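Local coordinates for Trp Repressor Binding Protein (Bacillus subtilis, PDB 1RLI) that probably acts as an FMN-containing, NAD(P)H-dependent oxidoreductase of the SsuE family, at residues D[6-20]-D[27-39]. Numbering follows the deposited sequence.
Sequences IAVINGGTRSGGNTD and VQGFDAEHIYLQK
Strands 6-10 and 33-36 are the parallel pair of the first beta-alpha-beta unit in this flavodoxin-like fold, with helix 18-27 as the crossover. The Val8 N-H donates to Glu33 O, N to O 2.8 Å, and Val8 O accepts from Ile35 N. The ladder goes on with Asn10 N to Ile35 O, and Leu37 N to Asn10 O closes it at 3.0 Å. At the start of strand 6-10, Ile6 CD1 sits over the centre of the Phe30 ring, a CH-pi contact 3.7 Å from the centroid. Ile6 CG2 lies anti to the backbone N, which takes it to Val27 CG1 (3.9 Å). Val8 CG2 meets the same methyl at 3.6 Å. On the other sheet face Ile9 and Ile35 run side by side, CG1 to CD1 4.2 Å, and helix 62-70 covers them. In the loop after strand 6-10, the Arg14 guanidinium has Tyr36 CB over one face, and its plane is 64° from the phenol ring. Asn10 CB lies 4.1 Å from Tyr36 CD2. Without the Tyr36 ring, as with an alanine here, the Asn10 side chain would probably lose the cover of CD2 and CE2. Asn10 OD1 accepts from Gly12 N at 2.7 Å, in the carbonyl plane, forming an Asx turn. The chemistry thus changes along the pair: apolar packing joins helix and strands, while polar bonds shape the loop where flavodoxin-like proteins commonly bind the FMN phosphate.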
loop_
_atom_site.group_PDB
_atom_site.type_symbol
_atom_site.label_atom_id
_atom_site.label_comp_id
_atom_site.label_asym_id
_atom_site.label_seq_id
_atom_site.Cartn_x
_atom_site.Cartn_y
_atom_site.Cartn_z
ATOM N N ILE D 6 -15.980 25.122 2.619
ATOM C CA ILE D 6 -14.702 24.399 2.521
ATOM C C ILE D 6 -13.758 24.742 3.683
ATOM O O ILE D 6 -13.609 25.905 4.047
ATOM C CB ILE D 6 -13.914 24.765 1.238
ATOM C CG1 ILE D 6 -14.692 24.360 -0.009
ATOM C CG2 ILE D 6 -12.559 24.069 1.246
ATOM C CD1 ILE D 6 -14.041 24.833 -1.288
ATOM N N ALA D 7 -13.094 23.732 4.239
ATOM C CA ALA D 7 -12.132 23.969 5.306
ATOM C C ALA D 7 -10.793 23.385 4.885
ATOM O O ALA D 7 -10.749 22.318 4.273
ATOM C CB ALA D 7 -12.585 23.294 6.600
ATOM N N VAL D 8 -9.721 24.110 5.169
ATOM C CA VAL D 8 -8.391 23.608 4.898
ATOM C C VAL D 8 -7.787 23.423 6.275
ATOM O O VAL D 8 -7.679 24.383 7.043
ATOM C CB VAL D 8 -7.514 24.594 4.110
ATOM C CG1 VAL D 8 -6.088 24.055 4.058
ATOM C CG2 VAL D 8 -8.043 24.766 2.712
ATOM N N ILE D 9 -7.432 22.184 6.595
ATOM C CA ILE D 9 -6.833 21.850 7.888
ATOM C C ILE D 9 -5.350 21.711 7.612
ATOM O O ILE D 9 -4.887 20.704 7.059
ATOM C CB ILE D 9 -7.407 20.531 8.418
ATOM C CG1 ILE D 9 -8.924 20.690 8.592
ATOM C CG2 ILE D 9 -6.741 20.156 9.734
ATOM C CD1 ILE D 9 -9.629 19.410 8.809
ATOM N N ASN D 10 -4.606 22.730 8.018
ATOM C CA ASN D 10 -3.181 22.782 7.747
ATOM C C ASN D 10 -2.326 22.311 8.916
ATOM O O ASN D 10 -2.289 22.960 9.959
ATOM C CB ASN D 10 -2.827 24.222 7.379
ATOM C CG ASN D 10 -1.438 24.357 6.834
ATOM O OD1 ASN D 10 -0.574 23.532 7.100
ATOM N ND2 ASN D 10 -1.207 25.422 6.067
ATOM N N GLY D 11 -1.634 21.183 8.719
ATOM C CA GLY D 11 -0.780 20.633 9.752
ATOM C C GLY D 11 0.683 20.883 9.440
ATOM O O GLY D 11 1.567 20.212 9.965
ATOM N N GLY D 12 0.942 21.855 8.577
ATOM C CA GLY D 12 2.319 22.159 8.238
ATOM C C GLY D 12 2.732 23.452 8.904
ATOM O O GLY D 12 2.316 23.747 10.026
ATOM N N THR D 13 3.572 24.216 8.219
ATOM C CA THR D 13 4.012 25.495 8.738
ATOM C C THR D 13 3.101 26.485 8.044
ATOM O O THR D 13 2.161 26.077 7.359
ATOM C CB THR D 13 5.486 25.779 8.388
ATOM O OG1 THR D 13 5.692 25.616 6.978
ATOM C CG2 THR D 13 6.394 24.829 9.154
ATOM N N ARG D 14 3.357 27.773 8.200
ATOM C CA ARG D 14 2.484 28.743 7.565
ATOM C C ARG D 14 3.250 29.899 6.946
ATOM O O ARG D 14 4.382 30.190 7.337
ATOM C CB ARG D 14 1.467 29.234 8.596
ATOM C CG ARG D 14 1.011 28.090 9.484
ATOM C CD ARG D 14 0.034 28.509 10.534
ATOM N NE ARG D 14 0.128 27.681 11.733
ATOM C CZ ARG D 14 0.036 26.355 11.757
ATOM N NH1 ARG D 14 -0.153 25.659 10.643
ATOM N NH2 ARG D 14 0.133 25.725 12.915
ATOM N N SER D 15 2.627 30.545 5.969
ATOM C CA SER D 15 3.248 31.668 5.290
ATOM C C SER D 15 4.484 31.213 4.521
ATOM O O SER D 15 5.595 31.207 5.051
ATOM C CB SER D 15 3.631 32.739 6.310
ATOM O OG SER D 15 2.481 33.257 6.953
ATOM N N GLY D 16 4.279 30.821 3.271
ATOM C CA GLY D 16 5.388 30.384 2.449
ATOM C C GLY D 16 5.516 28.879 2.346
ATOM O O GLY D 16 5.730 28.344 1.259
ATOM N N GLY D 17 5.378 28.190 3.474
ATOM C CA GLY D 17 5.501 26.745 3.466
ATOM C C GLY D 17 4.851 26.110 2.254
ATOM O O GLY D 17 3.833 26.596 1.762
ATOM N N ASN D 18 5.435 25.015 1.780
ATOM C CA ASN D 18 4.914 24.325 0.610
ATOM C C ASN D 18 3.480 23.876 0.777
ATOM O O ASN D 18 2.709 23.859 -0.182
ATOM C CB ASN D 18 5.790 23.125 0.276
ATOM C CG ASN D 18 7.218 23.520 0.009
ATOM O OD1 ASN D 18 7.482 24.429 -0.781
ATOM N ND2 ASN D 18 8.152 22.846 0.664
ATOM N N THR D 19 3.129 23.499 1.999
ATOM C CA THR D 19 1.790 23.047 2.299
ATOM C C THR D 19 0.790 24.187 2.136
ATOM O O THR D 19 -0.277 24.008 1.548
ATOM C CB THR D 19 1.729 22.484 3.737
ATOM O OG1 THR D 19 2.466 21.252 3.790
ATOM C CG2 THR D 19 0.307 22.244 4.156
ATOM N N ASP D 20 1.137 25.354 2.669
ATOM C CA ASP D 20 0.264 26.523 2.568
ATOM C C ASP D 20 0.054 26.910 1.115
ATOM O O ASP D 20 -1.070 27.168 0.674
ATOM C CB ASP D 20 0.876 27.723 3.295
ATOM C CG ASP D 20 0.956 27.526 4.789
ATOM O OD1 ASP D 20 0.676 28.502 5.520
ATOM O OD2 ASP D 20 1.306 26.411 5.234
ATOM N N VAL D 27 -7.849 25.962 -3.098
ATOM C CA VAL D 27 -9.023 26.716 -2.654
ATOM C C VAL D 27 -9.038 28.187 -3.059
ATOM O O VAL D 27 -9.795 28.976 -2.482
ATOM C CB VAL D 27 -9.177 26.675 -1.111
ATOM C CG1 VAL D 27 -9.297 25.239 -0.631
ATOM C CG2 VAL D 27 -7.994 27.365 -0.456
ATOM N N GLN D 28 -8.208 28.558 -4.031
ATOM C CA GLN D 28 -8.136 29.943 -4.496
ATOM C C GLN D 28 -9.517 30.536 -4.811
ATOM O O GLN D 28 -10.316 29.930 -5.529
ATOM C CB GLN D 28 -7.250 30.015 -5.740
ATOM C CG GLN D 28 -6.997 31.421 -6.243
ATOM C CD GLN D 28 -6.072 31.445 -7.442
ATOM O OE1 GLN D 28 -6.339 30.802 -8.463
ATOM N NE2 GLN D 28 -4.975 32.187 -7.327
ATOM N N GLY D 29 -9.808 31.710 -4.254
ATOM C CA GLY D 29 -11.085 32.354 -4.526
ATOM C C GLY D 29 -12.213 32.059 -3.559
ATOM O O GLY D 29 -13.049 32.922 -3.286
ATOM N N PHE D 30 -12.251 30.836 -3.040
ATOM C CA PHE D 30 -13.289 30.453 -2.087
ATOM C C PHE D 30 -13.135 31.157 -0.751
ATOM O O PHE D 30 -12.055 31.614 -0.400
ATOM C CB PHE D 30 -13.255 28.945 -1.847
ATOM C CG PHE D 30 -13.845 28.147 -2.954
ATOM C CD1 PHE D 30 -13.038 27.381 -3.788
ATOM C CD2 PHE D 30 -15.221 28.134 -3.151
ATOM C CE1 PHE D 30 -13.600 26.603 -4.802
ATOM C CE2 PHE D 30 -15.796 27.361 -4.162
ATOM C CZ PHE D 30 -14.975 26.591 -4.989
ATOM N N ASP D 31 -14.232 31.273 -0.014
ATOM C CA ASP D 31 -14.163 31.873 1.308
ATOM C C ASP D 31 -14.015 30.637 2.185
ATOM O O ASP D 31 -14.944 30.250 2.888
ATOM C CB ASP D 31 -15.455 32.623 1.652
ATOM C CG ASP D 31 -15.425 33.220 3.057
ATOM O OD1 ASP D 31 -14.310 33.473 3.564
ATOM O OD2 ASP D 31 -16.503 33.440 3.654
ATOM N N ALA D 32 -12.842 30.017 2.121
ATOM C CA ALA D 32 -12.569 28.790 2.868
ATOM C C ALA D 32 -12.125 28.987 4.316
ATOM O O ALA D 32 -11.397 29.922 4.634
ATOM C CB ALA D 32 -11.522 27.968 2.124
ATOM N N GLU D 33 -12.579 28.089 5.182
ATOM C CA GLU D 33 -12.222 28.116 6.597
ATOM C C GLU D 33 -10.771 27.638 6.671
ATOM O O GLU D 33 -10.480 26.489 6.340
ATOM C CB GLU D 33 -13.132 27.152 7.366
ATOM C CG GLU D 33 -13.154 27.361 8.854
ATOM C CD GLU D 33 -13.692 28.725 9.232
ATOM O OE1 GLU D 33 -14.883 29.002 8.970
ATOM O OE2 GLU D 33 -12.913 29.521 9.783
ATOM N N HIS D 34 -9.867 28.522 7.081
ATOM C CA HIS D 34 -8.453 28.179 7.182
ATOM C C HIS D 34 -8.066 27.798 8.605
ATOM O O HIS D 34 -7.983 28.645 9.493
ATOM C CB HIS D 34 -7.595 29.350 6.702
ATOM C CG HIS D 34 -7.543 29.487 5.212
ATOM N ND1 HIS D 34 -6.446 29.110 4.470
ATOM C CD2 HIS D 34 -8.464 29.937 4.326
ATOM C CE1 HIS D 34 -6.691 29.323 3.188
ATOM N NE2 HIS D 34 -7.907 29.824 3.073
ATOM N N ILE D 35 -7.836 26.511 8.815
ATOM C CA ILE D 35 -7.467 26.008 10.127
ATOM C C ILE D 35 -5.981 25.690 10.153
ATOM O O ILE D 35 -5.438 25.050 9.237
ATOM C CB ILE D 35 -8.283 24.731 10.465
ATOM C CG1 ILE D 35 -9.758 25.104 10.643
ATOM C CG2 ILE D 35 -7.729 24.056 11.715
ATOM C CD1 ILE D 35 -10.704 23.937 10.520
ATOM N N TYR D 36 -5.304 26.163 11.189
ATOM C CA TYR D 36 -3.892 25.891 11.323
ATOM C C TYR D 36 -3.736 25.177 12.647
ATOM O O TYR D 36 -4.225 25.654 13.677
ATOM C CB TYR D 36 -3.102 27.195 11.307
ATOM C CG TYR D 36 -3.391 28.030 10.088
ATOM C CD1 TYR D 36 -4.514 28.864 10.041
ATOM C CD2 TYR D 36 -2.553 27.989 8.976
ATOM C CE1 TYR D 36 -4.781 29.637 8.923
ATOM C CE2 TYR D 36 -2.817 28.762 7.848
ATOM C CZ TYR D 36 -3.926 29.581 7.835
ATOM O OH TYR D 36 -4.175 30.372 6.738
ATOM N N LEU D 37 -3.091 24.017 12.626
ATOM C CA LEU D 37 -2.909 23.265 13.857
ATOM C C LEU D 37 -1.697 23.859 14.563
ATOM O O LEU D 37 -0.589 23.815 14.057
ATOM C CB LEU D 37 -2.698 21.781 13.539
ATOM C CG LEU D 37 -3.914 21.165 12.827
ATOM C CD1 LEU D 37 -3.640 19.703 12.496
ATOM C CD2 LEU D 37 -5.146 21.267 13.712
ATOM N N GLN D 38 -1.938 24.417 15.739
ATOM C CA GLN D 38 -0.905 25.076 16.524
ATOM C C GLN D 38 0.186 24.148 17.047
ATOM O O GLN D 38 -0.060 22.976 17.323
ATOM C CB GLN D 38 -1.582 25.786 17.704
ATOM C CG GLN D 38 -1.076 27.186 18.011
ATOM C CD GLN D 38 -1.907 27.874 19.093
ATOM O OE1 GLN D 38 -1.673 29.037 19.432
ATOM N NE2 GLN D 38 -2.883 27.154 19.636
ATOM N N LYS D 39 1.406 24.677 17.145
ATOM C CA LYS D 39 2.525 23.926 17.706
ATOM C C LYS D 39 3.441 24.923 18.395
ATOM O O LYS D 39 3.588 26.069 17.954
ATOM C CB LYS D 39 3.276 23.102 16.649
ATOM C CG LYS D 39 3.917 23.848 15.512
ATOM C CD LYS D 39 4.383 22.841 14.460
ATOM C CE LYS D 39 5.117 23.510 13.313
ATOM N NZ LYS D 39 5.432 22.542 12.229
HETATM O O HOH W 1 -15.595 27.782 1.024
HETATM O O HOH W 2 4.083 20.720 11.086
HETATM O O HOH W 3 0.952 22.243 12.139
#